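Local coordinates for protein ribonucleoside-diphosphate reductase (Pseudomonas aeruginosa, PDB 5IM3) that probably reduces ribonucleoside diphosphates to the deoxyribonucleotides needed for DNA synthesis and binds dATP as an allosteric effector, at residues 484-489 with 511-516; 495-500 with 737-742; 561-566 with 890-895; 733-738 with 894-899. All blocks are in the same frame, centred on the assembly; numbering follows the deposited sequence.

Contact 1 of 4, residues 484-489 with 511-516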
loop_
_atom_site.group_PDB
_atom_site.type_symbol
_atom_site.label_atom_id
_atom_site.label_comp_id
_atom_site.label_asym_id
_atom_site.label_seq_id
_atom_site.Cartn_x
_atom_site.Cartn_y
_atom_site.Cartn_z
ATOM N N ALA A 484 28.797 1.748 -13.642
ATOM C CA ALA A 484 29.454 1.403 -12.389
ATOM C C ALA A 484 29.936 2.668 -11.696
ATOM O O ALA A 484 30.377 3.612 -12.352
ATOM C CB ALA A 484 30.632 0.451 -12.610
ATOM N N ASN A 485 29.851 2.671 -10.366
ATOM C CA ASN A 485 30.405 3.750 -9.562
ATOM C C ASN A 485 31.905 3.558 -9.365
ATOM O O ASN A 485 32.371 2.456 -9.061
ATOM C CB ASN A 485 29.720 3.809 -8.195
ATOM C CG ASN A 485 28.284 4.290 -8.275
ATOM O OD1 ASN A 485 27.349 3.547 -7.964
ATOM N ND2 ASN A 485 28.101 5.543 -8.671
ATOM N N TRP A 486 32.653 4.646 -9.529
ATOM C CA TRP A 486 34.090 4.699 -9.254
ATOM C C TRP A 486 34.249 5.506 -7.963
ATOM O O TRP A 486 34.311 6.734 -7.984
ATOM C CB TRP A 486 34.825 5.321 -10.443
ATOM C CG TRP A 486 36.319 5.178 -10.437
ATOM C CD1 TRP A 486 37.235 6.189 -10.460
ATOM C CD2 TRP A 486 37.069 3.957 -10.430
ATOM N NE1 TRP A 486 38.509 5.674 -10.464
ATOM C CE2 TRP A 486 38.435 4.306 -10.445
ATOM C CE3 TRP A 486 36.720 2.605 -10.411
ATOM C CZ2 TRP A 486 39.453 3.351 -10.441
ATOM C CZ3 TRP A 486 37.733 1.655 -10.403
ATOM C CH2 TRP A 486 39.081 2.034 -10.415
ATOM N N ILE A 487 34.303 4.808 -6.833
ATOM C CA ILE A 487 34.053 5.407 -5.524
ATOM C C ILE A 487 35.391 5.683 -4.843
ATOM O O ILE A 487 36.152 4.736 -4.600
ATOM C CB ILE A 487 33.178 4.502 -4.647
ATOM C CG1 ILE A 487 31.900 4.110 -5.393
ATOM C CG2 ILE A 487 32.831 5.218 -3.340
ATOM C CD1 ILE A 487 31.099 3.028 -4.698
ATOM N N PRO A 488 35.704 6.933 -4.501
ATOM C CA PRO A 488 36.897 7.193 -3.688
ATOM C C PRO A 488 36.671 6.810 -2.233
ATOM O O PRO A 488 35.550 6.848 -1.722
ATOM C CB PRO A 488 37.111 8.706 -3.832
ATOM C CG PRO A 488 36.192 9.151 -4.936
ATOM C CD PRO A 488 35.066 8.181 -4.951
ATOM N N ASP A 489 37.769 6.446 -1.563
ATOM C CA ASP A 489 37.695 6.112 -0.143
ATOM C C ASP A 489 37.067 7.244 0.657
ATOM O O ASP A 489 36.326 6.999 1.617
ATOM C CB ASP A 489 39.093 5.801 0.398
ATOM C CG ASP A 489 39.533 4.378 0.109
ATOM O OD1 ASP A 489 38.838 3.678 -0.657
ATOM O OD2 ASP A 489 40.579 3.961 0.647
ATOM N N ASP A 511 42.430 17.721 -11.972
ATOM C CA ASP A 511 43.487 16.896 -11.404
ATOM C C ASP A 511 42.972 15.820 -10.454
ATOM O O ASP A 511 43.730 14.903 -10.123
ATOM C CB ASP A 511 44.513 17.781 -10.678
ATOM C CG ASP A 511 43.867 18.744 -9.694
ATOM O OD1 ASP A 511 42.783 19.280 -10.004
ATOM O OD2 ASP A 511 44.447 18.967 -8.610
ATOM N N LEU A 512 41.705 15.887 -10.034
ATOM C CA LEU A 512 41.199 14.955 -9.025
ATOM C C LEU A 512 41.150 13.526 -9.547
ATOM O O LEU A 512 41.543 12.585 -8.848
ATOM C CB LEU A 512 39.805 15.381 -8.559
ATOM C CG LEU A 512 39.677 16.523 -7.549
ATOM C CD1 LEU A 512 38.224 16.656 -7.113
ATOM C CD2 LEU A 512 40.575 16.317 -6.334
ATOM N N HIS A 513 40.637 13.338 -10.763
ATOM C CA HIS A 513 40.424 11.990 -11.277
ATOM C C HIS A 513 41.716 11.176 -11.276
ATOM O O HIS A 513 41.697 9.972 -10.996
ATOM C CB HIS A 513 39.830 12.065 -12.682
ATOM C CG HIS A 513 39.510 10.730 -13.278
ATOM N ND1 HIS A 513 38.787 9.766 -12.606
ATOM C CD2 HIS A 513 39.813 10.200 -14.485
ATOM C CE1 HIS A 513 38.656 8.703 -13.378
ATOM N NE2 HIS A 513 39.271 8.939 -14.523
ATOM N N ASP A 514 42.850 11.813 -11.582
ATOM C CA ASP A 514 44.124 11.103 -11.613
ATOM C C ASP A 514 44.759 10.950 -10.237
ATOM O O ASP A 514 45.637 10.098 -10.070
ATOM C CB ASP A 514 45.112 11.817 -12.543
ATOM C CG ASP A 514 44.823 11.566 -14.008
ATOM O OD1 ASP A 514 44.096 10.603 -14.322
ATOM O OD2 ASP A 514 45.334 12.328 -14.852
ATOM N N LEU A 515 44.357 11.754 -9.259
ATOM C CA LEU A 515 44.873 11.598 -7.910
ATOM C C LEU A 515 44.140 10.470 -7.183
ATOM O O LEU A 515 43.036 10.065 -7.557
ATOM C CB LEU A 515 44.739 12.904 -7.127
ATOM C CG LEU A 515 45.546 14.109 -7.622
ATOM C CD1 LEU A 515 45.172 15.353 -6.825
ATOM C CD2 LEU A 515 47.041 13.855 -7.539
ATOM N N TYR A 516 44.775 9.960 -6.130
ATOM C CA TYR A 516 44.184 8.906 -5.314
ATOM C C TYR A 516 44.868 8.901 -3.955
ATOM O O TYR A 516 45.924 9.512 -3.766
ATOM C CB TYR A 516 44.301 7.536 -5.994
ATOM C CG TYR A 516 45.717 7.136 -6.353
ATOM C CD1 TYR A 516 46.532 6.486 -5.433
ATOM C CD2 TYR A 516 46.236 7.402 -7.614
ATOM C CE1 TYR A 516 47.825 6.114 -5.758
ATOM C CE2 TYR A 516 47.527 7.037 -7.949
ATOM C CZ TYR A 516 48.317 6.392 -7.018
ATOM O OH TYR A 516 49.603 6.025 -7.346
HETATM O O HOH W 1 41.020 7.192 -11.351
#
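Trp486 sits near the end of strand 482-487 in extended conformation, while His513 belongs to the loop 511-516, whose first four residues have helical backbone angles. With CG anti to the backbone N (chi1 -167°), the indole of Trp486 is carried out of the strand toward this loop, where the side chains of Trp486 and His513 cross at about a right angle. The touch is small: CD1 of Trp486 lies 4.1 Å from CE1 of His513, near the plane of the imidazole and at its rim. The five-membered ring of Trp486 and the imidazole are 5.9 Å apart at their centroids, with planes at 68°, so this is an oblique meeting and not a stack. The polar link is indirect. One water accepts from Trp486 NE1 at 3.1 Å and donates to His513 O at 2.9 Å, satisfying the indole N-H through the loop backbone. The imidazole itself is gripped elsewhere, NE2 by Asp405 and ND1 by Glu455; two carboxylates would fix the ring's rotation and probably favour its doubly protonated form. In the alpha-beta barrel, strand 482-487 runs parallel to both of its neighbours, 450-455 and 562-565. Trp486 rests on Glu455, Thr564 and Lys566, and His513, through Asp405 and Glu455, ties the loop before helix 517-532 to the ends of strands 401-405 and 450-455.

Contact 2 of 4, residues 495-500 with 737-742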
loop_
_atom_site.group_PDB
_atom_site.type_symbol
_atom_site.label_atom_id
_atom_site.label_comp_id
_atom_site.label_asym_id
_atom_site.label_seq_id
_atom_site.Cartn_x
_atom_site.Cartn_y
_atom_site.Cartn_z
ATOM N N VAL A 495 30.448 8.709 4.501
ATOM C CA VAL A 495 29.281 7.904 4.854
ATOM C C VAL A 495 29.417 7.380 6.279
ATOM O O VAL A 495 28.512 7.534 7.108
ATOM C CB VAL A 495 29.101 6.753 3.845
ATOM C CG1 VAL A 495 27.995 5.802 4.300
ATOM C CG2 VAL A 495 28.793 7.302 2.454
ATOM N N PHE A 496 30.555 6.751 6.584
ATOM C CA PHE A 496 30.781 6.215 7.921
ATOM C C PHE A 496 30.655 7.291 8.990
ATOM O O PHE A 496 30.200 7.007 10.103
ATOM C CB PHE A 496 32.164 5.566 7.995
ATOM C CG PHE A 496 32.201 4.144 7.504
ATOM C CD1 PHE A 496 31.706 3.813 6.252
ATOM C CD2 PHE A 496 32.750 3.143 8.287
ATOM C CE1 PHE A 496 31.744 2.505 5.801
ATOM C CE2 PHE A 496 32.793 1.837 7.840
ATOM C CZ PHE A 496 32.290 1.517 6.597
ATOM N N ASP A 497 31.047 8.525 8.674
ATOM C CA ASP A 497 31.082 9.615 9.639
ATOM C C ASP A 497 29.914 10.584 9.489
ATOM O O ASP A 497 29.912 11.637 10.134
ATOM C CB ASP A 497 32.406 10.374 9.514
ATOM C CG ASP A 497 33.613 9.473 9.692
ATOM O OD1 ASP A 497 33.498 8.445 10.389
ATOM O OD2 ASP A 497 34.683 9.796 9.138
ATOM N N ASP A 498 28.925 10.257 8.656
ATOM C CA ASP A 498 27.761 11.118 8.447
ATOM C C ASP A 498 28.186 12.520 8.013
ATOM O O ASP A 498 27.617 13.524 8.444
ATOM C CB ASP A 498 26.891 11.179 9.705
ATOM C CG ASP A 498 25.536 11.817 9.453
ATOM O OD1 ASP A 498 25.041 11.736 8.310
ATOM O OD2 ASP A 498 24.962 12.393 10.405
ATOM N N GLY A 499 29.202 12.589 7.149
ATOM C CA GLY A 499 29.705 13.853 6.658
ATOM C C GLY A 499 29.026 14.289 5.371
ATOM O O GLY A 499 28.157 13.613 4.821
ATOM N N SER A 500 29.445 15.456 4.890
ATOM C CA SER A 500 28.915 16.020 3.662
ATOM C C SER A 500 29.763 15.577 2.469
ATOM O O SER A 500 30.788 14.905 2.612
ATOM C CB SER A 500 28.864 17.542 3.761
ATOM O OG SER A 500 30.169 18.071 3.930
ATOM N N ALA A 737 43.277 2.419 10.065
ATOM C CA ALA A 737 42.618 1.248 10.630
ATOM C C ALA A 737 41.176 1.534 11.027
ATOM O O ALA A 737 40.388 0.593 11.177
ATOM C CB ALA A 737 43.400 0.739 11.841
ATOM N N LYS A 738 40.812 2.807 11.199
ATOM C CA LYS A 738 39.439 3.152 11.550
ATOM C C LYS A 738 38.457 2.789 10.444
ATOM O O LYS A 738 37.263 2.631 10.720
ATOM C CB LYS A 738 39.349 4.648 11.866
ATOM C CG LYS A 738 38.022 5.094 12.474
ATOM C CD LYS A 738 38.141 6.456 13.160
ATOM C CE LYS A 738 37.614 7.590 12.294
ATOM N NZ LYS A 738 36.133 7.523 12.132
ATOM N N TYR A 739 38.932 2.640 9.206
ATOM C CA TYR A 739 38.059 2.408 8.064
ATOM C C TYR A 739 38.363 1.129 7.294
ATOM O O TYR A 739 37.680 0.854 6.302
ATOM C CB TYR A 739 38.136 3.593 7.096
ATOM C CG TYR A 739 37.785 4.926 7.711
ATOM C CD1 TYR A 739 36.463 5.279 7.947
ATOM C CD2 TYR A 739 38.776 5.837 8.044
ATOM C CE1 TYR A 739 36.141 6.501 8.506
ATOM C CE2 TYR A 739 38.464 7.058 8.602
ATOM C CZ TYR A 739 37.147 7.387 8.830
ATOM O OH TYR A 739 36.842 8.605 9.388
ATOM N N ILE A 740 39.359 0.347 7.700
ATOM C CA ILE A 740 39.680 -0.891 6.996
ATOM C C ILE A 740 40.280 -1.880 7.983
ATOM O O ILE A 740 41.090 -1.515 8.840
ATOM C CB ILE A 740 40.638 -0.645 5.811
ATOM C CG1 ILE A 740 40.983 -1.966 5.114
ATOM C CG2 ILE A 740 41.903 0.063 6.284
ATOM C CD1 ILE A 740 41.728 -1.790 3.797
ATOM N N GLU A 741 39.877 -3.139 7.849
ATOM C CA GLU A 741 40.429 -4.222 8.654
ATOM C C GLU A 741 40.412 -5.483 7.807
ATOM O O GLU A 741 39.350 -5.898 7.338
ATOM C CB GLU A 741 39.629 -4.421 9.941
ATOM C CG GLU A 741 40.132 -5.556 10.810
ATOM C CD GLU A 741 39.414 -5.628 12.139
ATOM O OE1 GLU A 741 39.450 -4.629 12.888
ATOM O OE2 GLU A 741 38.806 -6.679 12.428
ATOM N N VAL A 742 41.582 -6.079 7.606
ATOM C CA VAL A 742 41.718 -7.272 6.782
ATOM C C VAL A 742 42.742 -8.192 7.429
ATOM O O VAL A 742 43.719 -7.731 8.027
ATOM C CB VAL A 742 42.117 -6.915 5.331
ATOM C CG1 VAL A 742 43.359 -6.048 5.308
ATOM C CG2 VAL A 742 42.325 -8.173 4.493
#
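Tyr739 reaches with its ring across to the end of helix 489-496, and most of what it meets there belongs to Asp497 and Phe496. The phenol and the carboxylate come from opposite directions: Tyr739 OH donates to Asp497 OD2 in a very short hydrogen bond of 2.5 Å, the carboxylate oxygen lying near the plane of the ring. The carboxylate is nonetheless turned 57° from that ring. Along the same rim, Phe496 CB packs on Tyr739 CE1 at 4.1 Å, while the phenyl group of Phe496 goes on to meet Trp896 edge-to-face and Arg893 in a cation-pi contact. Lys738 is a lesser, more exposed participant. Bent at chi3 and chi4, its chain curls back so that NZ makes a weak, 3.3 Å salt bridge to Asp497 OD1 and a weak bond of 3.0 Å to Tyr739 OH, with CB over one face of the neighbouring tyrosine ring. Asp497 is where the chain leaves helical angles, just before Asp498 takes the C-prime place of a Schellman motif. A carboxylate at a helix C-terminus is probably disfavoured by the helix dipole. Here a phenol proton and an ammonium group supply compensation, one to each oxygen, and the lysine's second, weak bond to the phenolic oxygen would make the tyrosine a somewhat better donor. The charged ends stay at the exposed rim, while the tyrosine ring lies buried beside Phe496.

Contact 3 of 4, residues 561-566 with 890-895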
loop_
_atom_site.group_PDB
_atom_site.type_symbol
_atom_site.label_atom_id
_atom_site.label_comp_id
_atom_site.label_asym_id
_atom_site.label_seq_id
_atom_site.Cartn_x
_atom_site.Cartn_y
_atom_site.Cartn_z
ATOM N N PRO A 561 24.047 1.496 -10.748
ATOM C CA PRO A 561 25.420 1.135 -11.125
ATOM C C PRO A 561 26.089 0.220 -10.110
ATOM O O PRO A 561 25.743 0.256 -8.927
ATOM C CB PRO A 561 26.145 2.492 -11.183
ATOM C CG PRO A 561 25.068 3.528 -11.179
ATOM C CD PRO A 561 23.940 2.925 -10.411
ATOM N N TRP A 562 27.039 -0.590 -10.568
ATOM C CA TRP A 562 27.811 -1.419 -9.659
ATOM C C TRP A 562 28.708 -0.541 -8.788
ATOM O O TRP A 562 28.906 0.648 -9.050
ATOM C CB TRP A 562 28.643 -2.435 -10.442
ATOM C CG TRP A 562 27.810 -3.319 -11.318
ATOM C CD1 TRP A 562 26.596 -3.859 -11.016
ATOM C CD2 TRP A 562 28.121 -3.751 -12.647
ATOM N NE1 TRP A 562 26.136 -4.610 -12.068
ATOM C CE2 TRP A 562 27.053 -4.557 -13.085
ATOM C CE3 TRP A 562 29.201 -3.534 -13.512
ATOM C CZ2 TRP A 562 27.032 -5.149 -14.347
ATOM C CZ3 TRP A 562 29.178 -4.123 -14.765
ATOM C CH2 TRP A 562 28.103 -4.919 -15.170
ATOM N N LEU A 563 29.256 -1.145 -7.738
ATOM C CA LEU A 563 30.093 -0.451 -6.767
ATOM C C LEU A 563 31.527 -0.954 -6.892
ATOM O O LEU A 563 31.797 -2.135 -6.644
ATOM C CB LEU A 563 29.572 -0.671 -5.346
ATOM C CG LEU A 563 28.418 0.208 -4.852
ATOM C CD1 LEU A 563 27.221 0.183 -5.785
ATOM C CD2 LEU A 563 27.994 -0.230 -3.454
ATOM N N THR A 564 32.438 -0.062 -7.278
ATOM C CA THR A 564 33.863 -0.363 -7.348
ATOM C C THR A 564 34.630 0.753 -6.654
ATOM O O THR A 564 34.173 1.899 -6.610
ATOM C CB THR A 564 34.348 -0.517 -8.802
ATOM O OG1 THR A 564 34.287 0.749 -9.466
ATOM C CG2 THR A 564 33.490 -1.533 -9.559
ATOM N N PHE A 565 35.801 0.417 -6.117
ATOM C CA PHE A 565 36.525 1.305 -5.212
ATOM C C PHE A 565 37.838 1.756 -5.842
ATOM O O PHE A 565 38.730 0.940 -6.104
ATOM C CB PHE A 565 36.747 0.615 -3.870
ATOM C CG PHE A 565 35.466 0.241 -3.189
ATOM C CD1 PHE A 565 34.627 1.224 -2.693
ATOM C CD2 PHE A 565 35.081 -1.083 -3.079
ATOM C CE1 PHE A 565 33.436 0.893 -2.080
ATOM C CE2 PHE A 565 33.888 -1.420 -2.466
ATOM C CZ PHE A 565 33.065 -0.429 -1.969
ATOM N N LYS A 566 37.956 3.068 -6.045
ATOM C CA LYS A 566 39.033 3.633 -6.847
ATOM C C LYS A 566 40.386 3.515 -6.153
ATOM O O LYS A 566 41.397 3.222 -6.800
ATOM C CB LYS A 566 38.700 5.097 -7.155
ATOM C CG LYS A 566 39.873 5.992 -7.523
ATOM C CD LYS A 566 39.414 7.430 -7.649
ATOM C CE LYS A 566 40.566 8.351 -7.989
ATOM N NZ LYS A 566 40.211 9.778 -7.746
ATOM N N VAL A 890 24.882 -2.492 5.334
ATOM C CA VAL A 890 25.864 -3.256 6.101
ATOM C C VAL A 890 26.721 -4.116 5.184
ATOM O O VAL A 890 27.914 -4.313 5.442
ATOM C CB VAL A 890 25.157 -4.109 7.178
ATOM C CG1 VAL A 890 24.159 -5.065 6.547
ATOM C CG2 VAL A 890 26.168 -4.885 8.015
ATOM N N THR A 891 26.142 -4.633 4.098
ATOM C CA THR A 891 26.900 -5.500 3.202
ATOM C C THR A 891 27.993 -4.726 2.474
ATOM O O THR A 891 29.166 -5.117 2.501
ATOM C CB THR A 891 25.960 -6.164 2.195
ATOM O OG1 THR A 891 25.077 -7.056 2.883
ATOM C CG2 THR A 891 26.749 -6.945 1.142
ATOM N N TYR A 892 27.630 -3.633 1.802
ATOM C CA TYR A 892 28.606 -2.925 0.984
ATOM C C TYR A 892 29.511 -2.011 1.801
ATOM O O TYR A 892 30.579 -1.627 1.313
ATOM C CB TYR A 892 27.885 -2.156 -0.123
ATOM C CG TYR A 892 27.296 -3.096 -1.150
ATOM C CD1 TYR A 892 28.097 -3.665 -2.134
ATOM C CD2 TYR A 892 25.955 -3.451 -1.112
ATOM C CE1 TYR A 892 27.573 -4.542 -3.066
ATOM C CE2 TYR A 892 25.419 -4.329 -2.039
ATOM C CZ TYR A 892 26.231 -4.874 -3.011
ATOM O OH TYR A 892 25.701 -5.749 -3.937
ATOM N N ARG A 893 29.122 -1.669 3.031
ATOM C CA ARG A 893 30.094 -1.136 3.980
ATOM C C ARG A 893 31.146 -2.187 4.313
ATOM O O ARG A 893 32.346 -1.889 4.345
ATOM C CB ARG A 893 29.400 -0.677 5.263
ATOM C CG ARG A 893 28.625 0.622 5.152
ATOM C CD ARG A 893 28.330 1.191 6.533
ATOM N NE ARG A 893 27.354 2.277 6.487
ATOM C CZ ARG A 893 27.267 3.248 7.390
ATOM N NH1 ARG A 893 28.107 3.288 8.419
ATOM N NH2 ARG A 893 26.344 4.193 7.261
ATOM N N MET A 894 30.709 -3.422 4.570
ATOM C CA MET A 894 31.639 -4.497 4.896
ATOM C C MET A 894 32.588 -4.773 3.738
ATOM O O MET A 894 33.790 -4.974 3.947
ATOM C CB MET A 894 30.857 -5.759 5.266
ATOM C CG MET A 894 31.716 -6.983 5.555
ATOM S SD MET A 894 30.729 -8.478 5.784
ATOM C CE MET A 894 32.015 -9.671 6.141
ATOM N N ALA A 895 32.065 -4.796 2.511
ATOM C CA ALA A 895 32.913 -5.028 1.346
ATOM C C ALA A 895 34.040 -4.006 1.274
ATOM O O ALA A 895 35.197 -4.359 1.011
ATOM C CB ALA A 895 32.074 -4.985 0.070
#
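Strand 562-565 of the alpha-beta barrel packs here against helix 885-897, with Leu563 and Phe565 directed at Tyr892. The backbones approach to 8.3 Å between the CA atoms of Leu563 and Tyr892, and the side chains between them meet through carbon, apart from one phenyl tip near a main-chain oxygen. One methyl branch of Leu563 does the work: CD2 lies 3.7 Å from Tyr892 CD1 and 3.8 Å from Tyr892 CB, meeting the ring obliquely at its root, away from the hydroxyl. The two side chains cross at about a right angle. Tyr892 has its CG anti to the carbonyl carbon (chi1 -70°); the ring projects from the helix toward the strand side, presenting its CB-CG-CD1 root to Leu563, and the methyl CG2 of the preceding Thr891 sits over one face of it. Strands 482-487 and 562-565 are parallel neighbours joined through an elaborated beta-alpha-beta connection that includes helix 544-558. Leu563 also touches Trp548 and Leu552 of that helix, and Tyr892 touches Trp548 and Leu555, so the strand, the connecting helix and helix 885-897 share one buried hydrophobic layer. Two residues further on, Phe565 points the same way, as expected of alternate positions in a strand, while Thr564 between them bonds through OG1 to Asn485 O of the adjacent strand. The tip of the phenyl group comes to the helix backbone, with Phe565 CZ 4.3 Å from Tyr892 O, and CE2 of Phe565 is 4.7 Å from CB of Ala895. Its ring also meets that of Trp896, one helical turn beyond Tyr892, with planes at about 45°.

Contact 4 of 4, residues 733-738 with 894-899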
loop_
_atom_site.group_PDB
_atom_site.type_symbol
_atom_site.label_atom_id
_atom_site.label_comp_id
_atom_site.label_asym_id
_atom_site.label_seq_id
_atom_site.Cartn_x
_atom_site.Cartn_y
_atom_site.Cartn_z
ATOM N N GLU A 733 47.657 1.405 6.124
ATOM C CA GLU A 733 48.327 2.613 6.599
ATOM C C GLU A 733 47.695 3.856 5.992
ATOM O O GLU A 733 47.393 4.825 6.699
ATOM C CB GLU A 733 49.817 2.563 6.261
ATOM C CG GLU A 733 50.621 1.575 7.082
ATOM C CD GLU A 733 52.117 1.777 6.924
ATOM O OE1 GLU A 733 52.519 2.778 6.291
ATOM O OE2 GLU A 733 52.891 0.938 7.434
ATOM N N GLU A 734 47.488 3.846 4.675
ATOM C CA GLU A 734 46.976 5.024 3.986
ATOM C C GLU A 734 45.572 5.375 4.464
ATOM O O GLU A 734 45.327 6.481 4.960
ATOM C CB GLU A 734 46.994 4.789 2.475
ATOM C CG GLU A 734 48.366 4.942 1.832
ATOM C CD GLU A 734 48.908 6.356 1.938
ATOM O OE1 GLU A 734 49.588 6.663 2.943
ATOM O OE2 GLU A 734 48.643 7.165 1.021
ATOM N N ARG A 735 44.630 4.440 4.321
ATOM C CA ARG A 735 43.243 4.733 4.672
ATOM C C ARG A 735 43.076 4.912 6.176
ATOM O O ARG A 735 42.322 5.784 6.620
ATOM C CB ARG A 735 42.321 3.625 4.166
ATOM C CG ARG A 735 40.846 3.933 4.367
ATOM C CD ARG A 735 39.972 2.727 4.101
ATOM N NE ARG A 735 40.035 2.286 2.713
ATOM C CZ ARG A 735 39.332 1.271 2.220
ATOM N NH1 ARG A 735 38.507 0.588 3.001
ATOM N NH2 ARG A 735 39.448 0.938 0.941
ATOM N N GLY A 736 43.753 4.097 6.966
ATOM C CA GLY A 736 43.637 4.154 8.414
ATOM C C GLY A 736 42.830 2.977 8.937
ATOM O O GLY A 736 41.819 2.577 8.346
ATOM N N ALA A 737 43.277 2.419 10.065
ATOM C CA ALA A 737 42.618 1.248 10.630
ATOM C C ALA A 737 41.176 1.534 11.027
ATOM O O ALA A 737 40.388 0.593 11.177
ATOM C CB ALA A 737 43.400 0.739 11.841
ATOM N N LYS A 738 40.812 2.807 11.199
ATOM C CA LYS A 738 39.439 3.152 11.550
ATOM C C LYS A 738 38.457 2.789 10.444
ATOM O O LYS A 738 37.263 2.631 10.720
ATOM C CB LYS A 738 39.349 4.648 11.866
ATOM C CG LYS A 738 38.022 5.094 12.474
ATOM C CD LYS A 738 38.141 6.456 13.160
ATOM C CE LYS A 738 37.614 7.590 12.294
ATOM N NZ LYS A 738 36.133 7.523 12.132
ATOM N N MET A 894 30.709 -3.422 4.570
ATOM C CA MET A 894 31.639 -4.497 4.896
ATOM C C MET A 894 32.588 -4.773 3.738
ATOM O O MET A 894 33.790 -4.974 3.947
ATOM C CB MET A 894 30.857 -5.759 5.266
ATOM C CG MET A 894 31.716 -6.983 5.555
ATOM S SD MET A 894 30.729 -8.478 5.784
ATOM C CE MET A 894 32.015 -9.671 6.141
ATOM N N ALA A 895 32.065 -4.796 2.511
ATOM C CA ALA A 895 32.913 -5.028 1.346
ATOM C C ALA A 895 34.040 -4.006 1.274
ATOM O O ALA A 895 35.197 -4.359 1.011
ATOM C CB ALA A 895 32.074 -4.985 0.070
ATOM N N TRP A 896 33.718 -2.733 1.500
ATOM C CA TRP A 896 34.742 -1.693 1.521
ATOM C C TRP A 896 35.642 -1.841 2.742
ATOM O O TRP A 896 36.871 -1.749 2.640
ATOM C CB TRP A 896 34.069 -0.319 1.501
ATOM C CG TRP A 896 35.017 0.835 1.544
ATOM C CD1 TRP A 896 35.856 1.246 0.550
ATOM C CD2 TRP A 896 35.209 1.740 2.634
ATOM N NE1 TRP A 896 36.566 2.350 0.957
ATOM C CE2 TRP A 896 36.186 2.674 2.233
ATOM C CE3 TRP A 896 34.651 1.853 3.911
ATOM C CZ2 TRP A 896 36.619 3.702 3.065
ATOM C CZ3 TRP A 896 35.082 2.871 4.732
ATOM C CH2 TRP A 896 36.053 3.788 4.304
ATOM N N PHE A 897 35.043 -2.079 3.908
ATOM C CA PHE A 897 35.814 -2.195 5.142
ATOM C C PHE A 897 36.818 -3.343 5.076
ATOM O O PHE A 897 37.841 -3.310 5.771
ATOM C CB PHE A 897 34.853 -2.378 6.322
ATOM C CG PHE A 897 35.503 -2.253 7.669
ATOM C CD1 PHE A 897 35.935 -1.023 8.135
ATOM C CD2 PHE A 897 35.659 -3.364 8.481
ATOM C CE1 PHE A 897 36.527 -0.906 9.378
ATOM C CE2 PHE A 897 36.248 -3.252 9.723
ATOM C CZ PHE A 897 36.683 -2.023 10.172
ATOM N N ARG A 898 36.555 -4.354 4.248
ATOM C CA ARG A 898 37.407 -5.537 4.162
ATOM C C ARG A 898 38.397 -5.470 3.005
ATOM O O ARG A 898 38.982 -6.495 2.638
ATOM C CB ARG A 898 36.549 -6.798 4.045
ATOM C CG ARG A 898 35.718 -7.102 5.276
ATOM C CD ARG A 898 36.607 -7.430 6.466
ATOM N NE ARG A 898 35.859 -7.551 7.710
ATOM C CZ ARG A 898 36.424 -7.726 8.898
ATOM N NH1 ARG A 898 37.744 -7.809 9.003
ATOM N NH2 ARG A 898 35.668 -7.820 9.983
ATOM N N GLY A 899 38.596 -4.292 2.424
ATOM C CA GLY A 899 39.638 -4.121 1.436
ATOM C C GLY A 899 39.327 -4.673 0.066
ATOM O O GLY A 899 40.254 -4.920 -0.711
HETATM O O HOH W 2 38.124 -1.680 -0.101
#
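Arg735 lays its guanidinium flat on the indole of Trp896, a stacked cation-pi pair that joins the C-terminal ends of helices 724-735 and 885-897. The planes differ by only 8° and the centres are 3.6 Å apart, with CZ of Arg735 3.7 Å from the centroid of the five-membered ring of Trp896. A bend at chi3 turns the guanidinium over the indole after a chain that is otherwise extended, and leaves CD of Arg735 3.6 Å from CZ2 of Trp896. Asp489 ties the stack together from its side: OD2 makes a salt bridge with Arg735 NE while OD1 accepts from Trp896 NE1. This would limit the rotation of both flat groups and sets a carboxylate against the arginine's charge. Arg735 NH1 also donates to the main-chain O of the same tryptophan, at 2.9 Å and fairly straight (157°), the acceptor lying in the guanidinium plane. The donor stands 52° out of the carbonyl plane, on the face opposite Gly899 N. That second donor belongs to the Schellman motif that ends helix 885-897, with Gly899 as its positive-phi C-prime residue, so the arginine grips a carbonyl already used in the helix ending. At the periphery, the edge of Phe897 meets Lys738 O, 3.9 Å from CE1. A water completes the polar side, accepting from Arg735 NH2 at 3.1 Å and donating to Trp896 O at 3.0 Å.

Overall arrangement
Contacts 1 and 3 are buried and lie on adjacent parallel strands of the barrel sheet, whereas contacts 2 and 4 are partly buried and sit where helices end. Contact 3 is almost entirely apolar packing; contact 1 adds a water to an aromatic touch; contact 2 relies on a phenol and a lysine at a carboxylate, and contact 4 on a stacked cation. Helix 885-897 serves both contacts 3 and 4, which share Met894 and Ala895, and the chain at 737-738 serves both 2 and 4, whose centres are about 7 Å apart. Asp489 of contact 1 reaches the arginine-tryptophan stack of contact 4, linking the start of helix 489-496, just past the strand, to the ends of helices 724-735 and 885-897.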